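Local coordinates for Tat (Twin-arginine translocation) pathway signal sequence containing protein (Mycobacterium tuberculosis, PDB 5IMU) that is of unknown function; its C-terminal part, described here, joins an alpha/beta region holding a potassium ion to a helical bundle, at residues Glu130-Arg135 and Trp189-Ala194. Numbering follows the deposited sequence.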
ATOM      1  N   GLU A 130      14.869 -13.253  -9.106  1.00 10.44           N
ATOM      2  CA  GLU A 130      14.176 -14.534  -9.216  1.00 10.72           C
ATOM      3  C   GLU A 130      12.679 -14.336  -9.406  1.00  9.69           C
ATOM      4  O   GLU A 130      12.053 -15.020 -10.224  1.00 10.90           O
ATOM      5  CB  GLU A 130      14.444 -15.393  -7.978  1.00 13.20           C
ATOM      6  CG  GLU A 130      15.556 -16.419  -8.144  1.00 13.02           C
ATOM      7  CD  GLU A 130      15.289 -17.389  -9.277  1.00 12.57           C
ATOM      8  OE1 GLU A 130      15.971 -17.292 -10.320  1.00 10.64           O
ATOM      9  OE2 GLU A 130      14.389 -18.242  -9.129  1.00 11.52           O
ATOM     10  N   ALA A 131      12.087 -13.403  -8.656  1.00  8.99           N
ATOM     11  CA  ALA A 131      10.656 -13.149  -8.787  1.00 13.86           C
ATOM     12  C   ALA A 131      10.304 -12.698 -10.198  1.00  9.10           C
ATOM     13  O   ALA A 131       9.289 -13.126 -10.760  1.00  9.64           O
ATOM     14  CB  ALA A 131      10.209 -12.108  -7.762  1.00 12.56           C
ATOM     15  N   VAL A 132      11.132 -11.833 -10.785  1.00  8.00           N
ATOM     16  CA  VAL A 132      10.893 -11.388 -12.152  1.00 10.05           C
ATOM     17  C   VAL A 132      11.051 -12.549 -13.127  1.00 10.82           C
ATOM     18  O   VAL A 132      10.261 -12.700 -14.066  1.00 12.31           O
ATOM     19  CB  VAL A 132      11.832 -10.219 -12.501  1.00 10.37           C
ATOM     20  CG1 VAL A 132      11.754  -9.891 -13.987  1.00 11.13           C
ATOM     21  CG2 VAL A 132      11.486  -8.993 -11.668  1.00 11.06           C
ATOM     22  N   ARG A 133      12.065 -13.393 -12.914  1.00 10.58           N
ATOM     23  CA  ARG A 133      12.308 -14.505 -13.830  1.00  9.44           C
ATOM     24  C   ARG A 133      11.106 -15.440 -13.907  1.00 12.65           C
ATOM     25  O   ARG A 133      10.742 -15.908 -14.991  1.00 11.91           O
ATOM     26  CB  ARG A 133      13.556 -15.284 -13.402  1.00 10.56           C
ATOM     27  CG  ARG A 133      13.847 -16.488 -14.288  1.00 12.10           C
ATOM     28  CD  ARG A 133      15.063 -17.275 -13.820  1.00 13.00           C
ATOM     29  NE  ARG A 133      14.800 -18.035 -12.599  1.00 14.59           N
ATOM     30  CZ  ARG A 133      14.185 -19.214 -12.569  1.00 17.49           C
ATOM     31  NH1 ARG A 133      13.758 -19.773 -13.692  1.00 14.20           N
ATOM     32  NH2 ARG A 133      13.993 -19.833 -11.411  1.00 13.22           N
ATOM     33  N   ARG A 134      10.467 -15.706 -12.772  1.00 10.42           N
ATOM     34  CA  ARG A 134       9.436 -16.732 -12.691  1.00 10.34           C
ATOM     35  C   ARG A 134       8.029 -16.212 -12.968  1.00 12.99           C
ATOM     36  O   ARG A 134       7.076 -16.995 -12.901  1.00 15.73           O
ATOM     37  CB  ARG A 134       9.481 -17.401 -11.309  1.00 13.31           C
ATOM     38  CG  ARG A 134      10.772 -18.175 -11.045  1.00  8.97           C
ATOM     39  CD  ARG A 134      10.811 -18.798  -9.651  1.00  8.53           C
ATOM     40  NE  ARG A 134       9.722 -19.746  -9.434  1.00 11.99           N
ATOM     41  CZ  ARG A 134       9.599 -20.505  -8.349  1.00 19.21           C
ATOM     42  NH1 ARG A 134      10.502 -20.433  -7.380  1.00 12.39           N
ATOM     43  NH2 ARG A 134       8.574 -21.341  -8.233  1.00 15.03           N
ATOM     44  N   ARG A 135       7.869 -14.929 -13.294  1.00 12.53           N
ATOM     45  CA  ARG A 135       6.554 -14.320 -13.486  1.00 13.30           C
ATOM     46  C   ARG A 135       6.322 -14.083 -14.973  1.00 16.27           C
ATOM     47  O   ARG A 135       6.929 -13.184 -15.564  1.00 17.02           O
ATOM     48  CB  ARG A 135       6.442 -13.010 -12.710  1.00 12.98           C
ATOM     49  CG  ARG A 135       5.031 -12.461 -12.645  1.00 19.57           C
ATOM     50  CD  ARG A 135       4.149 -13.351 -11.790  1.00 23.02           C
ATOM     51  NE  ARG A 135       3.010 -12.621 -11.248  1.00 36.01           N
ATOM     52  CZ  ARG A 135       2.380 -12.950 -10.126  1.00 28.34           C
ATOM     53  NH1 ARG A 135       2.786 -13.995  -9.418  1.00 30.98           N
ATOM     54  NH2 ARG A 135       1.352 -12.227  -9.704  1.00 25.52           N
ATOM     55  N   TRP A 189       1.702  -5.587  -9.983  1.00  9.67           N
ATOM     56  CA  TRP A 189       1.744  -4.211  -9.495  1.00 13.34           C
ATOM     57  C   TRP A 189       2.818  -4.039  -8.426  1.00 10.12           C
ATOM     58  O   TRP A 189       3.583  -3.068  -8.443  1.00  9.58           O
ATOM     59  CB  TRP A 189       0.359  -3.838  -8.956  1.00 11.11           C
ATOM     60  CG  TRP A 189       0.114  -2.386  -8.661  1.00 13.54           C
ATOM     61  CD1 TRP A 189       0.996  -1.349  -8.784  1.00 11.44           C
ATOM     62  CD2 TRP A 189      -1.111  -1.818  -8.184  1.00  9.72           C
ATOM     63  NE1 TRP A 189       0.390  -0.170  -8.413  1.00  9.53           N
ATOM     64  CE2 TRP A 189      -0.903  -0.432  -8.041  1.00  9.08           C
ATOM     65  CE3 TRP A 189      -2.365  -2.349  -7.865  1.00 12.09           C
ATOM     66  CZ2 TRP A 189      -1.904   0.430  -7.590  1.00  9.64           C
ATOM     67  CZ3 TRP A 189      -3.355  -1.493  -7.422  1.00 13.47           C
ATOM     68  CH2 TRP A 189      -3.119  -0.119  -7.289  1.00 13.30           C
ATOM     69  N   MET A 190       2.903  -4.997  -7.495  1.00 11.08           N
ATOM     70  CA  MET A 190       3.879  -4.905  -6.413  1.00 10.38           C
ATOM     71  C   MET A 190       5.309  -5.007  -6.934  1.00 11.45           C
ATOM     72  O   MET A 190       6.186  -4.245  -6.509  1.00  9.52           O
ATOM     73  CB  MET A 190       3.613  -5.996  -5.376  1.00 10.81           C
ATOM     74  CG  MET A 190       2.326  -5.817  -4.585  1.00  7.36           C
ATOM     75  SD  MET A 190       1.893  -7.295  -3.648  1.00 12.96           S
ATOM     76  CE  MET A 190       0.511  -6.694  -2.681  1.00  9.31           C
ATOM     77  N   LEU A 191       5.568  -5.953  -7.845  1.00 10.18           N
ATOM     78  CA  LEU A 191       6.920  -6.112  -8.376  1.00 11.22           C
ATOM     79  C   LEU A 191       7.356  -4.884  -9.167  1.00 10.90           C
ATOM     80  O   LEU A 191       8.502  -4.435  -9.045  1.00 10.73           O
ATOM     81  CB  LEU A 191       7.002  -7.360  -9.254  1.00 11.30           C
ATOM     82  CG  LEU A 191       7.420  -8.679  -8.599  1.00 24.19           C
ATOM     83  CD1 LEU A 191       7.566  -9.768  -9.655  1.00 19.42           C
ATOM     84  CD2 LEU A 191       8.707  -8.522  -7.802  1.00 17.19           C
ATOM     85  N   LEU A 192       6.463  -4.334  -9.990  1.00  8.59           N
ATOM     86  CA  LEU A 192       6.799  -3.118 -10.724  1.00 11.15           C
ATOM     87  C   LEU A 192       7.048  -1.953  -9.772  1.00 10.13           C
ATOM     88  O   LEU A 192       7.942  -1.131 -10.008  1.00  8.91           O
ATOM     89  CB  LEU A 192       5.685  -2.777 -11.712  1.00 10.38           C
ATOM     90  CG  LEU A 192       5.376  -3.819 -12.789  1.00 10.96           C
ATOM     91  CD1 LEU A 192       4.118  -3.442 -13.560  1.00 12.94           C
ATOM     92  CD2 LEU A 192       6.556  -3.992 -13.736  1.00 11.34           C
ATOM     93  N   ALA A 193       6.266  -1.870  -8.692  1.00  9.22           N
ATOM     94  CA  ALA A 193       6.455  -0.803  -7.714  1.00 11.12           C
ATOM     95  C   ALA A 193       7.810  -0.920  -7.028  1.00 12.50           C
ATOM     96  O   ALA A 193       8.449   0.093  -6.720  1.00 10.03           O
ATOM     97  CB  ALA A 193       5.328  -0.828  -6.680  1.00  8.76           C
ATOM     98  N   ALA A 194       8.263  -2.151  -6.778  1.00  7.63           N
ATOM     99  CA  ALA A 194       9.574  -2.343  -6.169  1.00 14.38           C
ATOM    100  C   ALA A 194      10.685  -1.868  -7.096  1.00 11.38           C
ATOM    101  O   ALA A 194      11.656  -1.249  -6.648  1.00  8.98           O
ATOM    102  CB  ALA A 194       9.771  -3.814  -5.798  1.00 10.38           C
TER
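Leu-191 meets Ala-131 and Val-132 in a small apolar contact between two helices, and no hydrogen bond or salt bridge crosses between 130-135 and 189-194. The forked end of Leu-191 faces the short side chain of Ala-131, both methyls at nearly equal distance: CD2 of Leu-191 lies 3.9 Å from CB of Ala-131, and CD1 of Leu-191 is 4.0 Å from that same CB. Alanine suits this place because its lone methyl lets a branched leucine, apolar and wide enough to bridge the two helices, come close to the backbone. With chi2 of Leu-191 near anti (-175°), CD1 carries on away from CA and rests 3.9 Å from the carbonyl O of Ala-131. Val-132 touches more loosely from the flank, its CG2 being 4.5 Å from Leu-191 CD1; buried and beta-branched, it offers methyls to both Leu-191 and Ala-146.

Glu-130 and Arg-133 pair well away from 189-194. Arg-133 grips Glu-130 side-on, NE to OE1 at 2.7 Å and NH2 to OE2 at 2.8 Å, a two-bond salt bridge between residues three apart, both oxygens close to the guanidinium plane. Where the chain leaves the helix, Arg-135 has an arm long enough for its NE to form a salt bridge with Asp-188 and its NH2 a hydrogen bond with Thr-184 O, about a turn earlier.

The contact joins helices 124-133 and 183-199 in the helical DUF5631 region. Tyr-213 of helix 203-216 packs on Ala-131, Arg-135 and Leu-191, whereas Val-132 leans on helix 140-151; Trp-189 packs against helix 157-177 and meets Trp-54 edge-to-face.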